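Local coordinates for protein phosphoserine phosphatase (Thermococcus onnurineus, PDB 4AP9) that probably hydrolyses L-phosphoserine to L-serine and phosphate with the help of magnesium, as the last step of serine biosynthesis, at residues A[9-14]-A[97-102]. Sequence-based numbering, arbitrary orientation.
Sequences KKVAVI and KVVLIS
Ile14 lies alongside Leu100, CD1 against CD2 at 3.8 Å, in a parallel pairing between strand 11-15 and strand 97-102, neighbours in the Rossmann-like core sheet of the haloacid dehalogenase fold. Ile14 and Lys97, towards the two ends of the pairing, are the residues most covered by it. At one end, Lys97 N donates to Lys10 O (2.9 Å) and Lys97 O accepts from Ala12 N (2.7 Å), so both of its backbone polar groups are spent on the neighbouring strand. Its side chain sets out with CG anti to the backbone N, and the bend at chi3 (112°) lays CE near Val11 CG2 (4.2 Å) and leads NZ to a salt bridge with Glu118. The bonding then continues through Val99, whose N and O pair with Ala12 O and Ile14 N, the latter bond 2.8 Å long. On the same face as Lys97, Val11 CG1 meets Val99 CG2 at 3.7 Å, and helix 141-145 covers Val13 and Val99. The other face belongs to Ala12, Ile14, Val98 and Leu100; here Leu91 of helix 82-93 packs on Ala12, Ile14 and Val98. Farther along, Ile101 leans CD1 on Val13 CG1 and also touches Lys141 and Phe144; its side chain lies about 7 Å from the bound pyridinium sulfonate. A serine in its place would probably open a gap beside Val13 and leave Phe144 less firmly packed. In the last bond of the pairing, Ile101 N approaches Ile14 O from 25° off the carbonyl plane, with a nearly straight N-H...O angle of 171°.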
loop_
_atom_site.group_PDB
_atom_site.type_symbol
_atom_site.label_atom_id
_atom_site.label_comp_id
_atom_site.label_asym_id
_atom_site.label_seq_id
_atom_site.Cartn_x
_atom_site.Cartn_y
_atom_site.Cartn_z
ATOM N N LYS A 9 -21.974 -6.665 4.903
ATOM C CA LYS A 9 -22.902 -5.563 4.648
ATOM C C LYS A 9 -22.258 -4.180 4.726
ATOM O O LYS A 9 -21.341 -3.960 5.510
ATOM C CB LYS A 9 -24.073 -5.619 5.627
ATOM C CG LYS A 9 -24.938 -6.865 5.482
ATOM C CD LYS A 9 -26.280 -6.698 6.178
ATOM C CE LYS A 9 -26.580 -7.911 7.046
ATOM N NZ LYS A 9 -28.042 -8.152 7.169
ATOM N N LYS A 10 -22.766 -3.255 3.916
ATOM C CA LYS A 10 -22.416 -1.842 4.059
ATOM C C LYS A 10 -22.722 -1.381 5.471
ATOM O O LYS A 10 -23.675 -1.853 6.093
ATOM C CB LYS A 10 -23.159 -0.977 3.027
ATOM C CG LYS A 10 -24.679 -1.128 3.012
ATOM C CD LYS A 10 -25.258 -0.643 1.681
ATOM C CE LYS A 10 -26.736 -0.938 1.580
ATOM N NZ LYS A 10 -26.997 -2.383 1.753
ATOM N N VAL A 11 -21.910 -0.456 5.969
ATOM C CA VAL A 11 -21.980 -0.047 7.353
ATOM C C VAL A 11 -22.618 1.323 7.464
ATOM O O VAL A 11 -22.255 2.247 6.742
ATOM C CB VAL A 11 -20.587 -0.050 7.989
ATOM C CG1 VAL A 11 -20.644 0.473 9.411
ATOM C CG2 VAL A 11 -20.022 -1.463 7.942
ATOM N N ALA A 12 -23.620 1.416 8.326
ATOM C CA ALA A 12 -24.244 2.689 8.661
ATOM C C ALA A 12 -23.713 3.097 10.028
ATOM O O ALA A 12 -24.048 2.469 11.039
ATOM C CB ALA A 12 -25.749 2.530 8.707
ATOM N N VAL A 13 -22.861 4.121 10.063
ATOM C CA VAL A 13 -22.305 4.625 11.326
ATOM C C VAL A 13 -23.112 5.842 11.745
ATOM O O VAL A 13 -23.284 6.780 10.954
ATOM C CB VAL A 13 -20.825 5.034 11.184
ATOM C CG1 VAL A 13 -20.263 5.572 12.506
ATOM C CG2 VAL A 13 -19.987 3.850 10.709
ATOM N N ILE A 14 -23.622 5.811 12.976
ATOM C CA ILE A 14 -24.308 6.964 13.537
ATOM C C ILE A 14 -23.557 7.531 14.736
ATOM O O ILE A 14 -23.354 6.832 15.734
ATOM C CB ILE A 14 -25.753 6.609 13.991
ATOM C CG1 ILE A 14 -26.555 6.003 12.835
ATOM C CG2 ILE A 14 -26.452 7.854 14.553
ATOM C CD1 ILE A 14 -27.829 5.352 13.280
ATOM N N LYS A 97 -25.481 -2.814 8.167
ATOM C CA LYS A 97 -25.098 -3.109 9.542
ATOM C C LYS A 97 -24.968 -1.754 10.251
ATOM O O LYS A 97 -24.363 -0.831 9.708
ATOM C CB LYS A 97 -23.775 -3.853 9.566
ATOM C CG LYS A 97 -23.162 -3.978 10.931
ATOM C CD LYS A 97 -21.969 -4.897 10.863
ATOM C CE LYS A 97 -20.695 -4.159 11.110
ATOM N NZ LYS A 97 -19.633 -5.121 11.533
ATOM N N VAL A 98 -25.538 -1.633 11.444
ATOM C CA VAL A 98 -25.595 -0.343 12.149
ATOM C C VAL A 98 -24.591 -0.235 13.297
ATOM O O VAL A 98 -24.583 -1.067 14.206
ATOM C CB VAL A 98 -27.010 -0.106 12.711
ATOM C CG1 VAL A 98 -27.093 1.236 13.439
ATOM C CG2 VAL A 98 -28.030 -0.179 11.584
ATOM N N VAL A 99 -23.748 0.797 13.254
ATOM C CA VAL A 99 -22.719 1.000 14.263
ATOM C C VAL A 99 -22.963 2.339 14.911
ATOM O O VAL A 99 -23.004 3.372 14.232
ATOM C CB VAL A 99 -21.289 0.960 13.665
ATOM C CG1 VAL A 99 -20.266 1.183 14.752
ATOM C CG2 VAL A 99 -21.036 -0.383 12.971
ATOM N N LEU A 100 -23.150 2.327 16.224
ATOM C CA LEU A 100 -23.404 3.562 16.952
ATOM C C LEU A 100 -22.120 3.969 17.643
ATOM O O LEU A 100 -21.485 3.150 18.303
ATOM C CB LEU A 100 -24.517 3.348 17.986
ATOM C CG LEU A 100 -25.871 2.828 17.502
ATOM C CD1 LEU A 100 -26.897 2.954 18.614
ATOM C CD2 LEU A 100 -26.364 3.554 16.266
ATOM N N ILE A 101 -21.719 5.227 17.494
ATOM C CA ILE A 101 -20.490 5.675 18.121
ATOM C C ILE A 101 -20.703 6.976 18.868
ATOM O O ILE A 101 -21.652 7.716 18.591
ATOM C CB ILE A 101 -19.338 5.852 17.092
ATOM C CG1 ILE A 101 -19.635 6.966 16.081
ATOM C CG2 ILE A 101 -19.102 4.561 16.323
ATOM C CD1 ILE A 101 -18.487 7.195 15.109
ATOM N N SER A 102 -19.838 7.229 19.838
ATOM C CA SER A 102 -19.806 8.524 20.500
ATOM C C SER A 102 -18.451 8.737 21.162
ATOM O O SER A 102 -17.789 7.769 21.555
ATOM C CB SER A 102 -20.913 8.611 21.564
ATOM O OG SER A 102 -20.872 9.869 22.248
#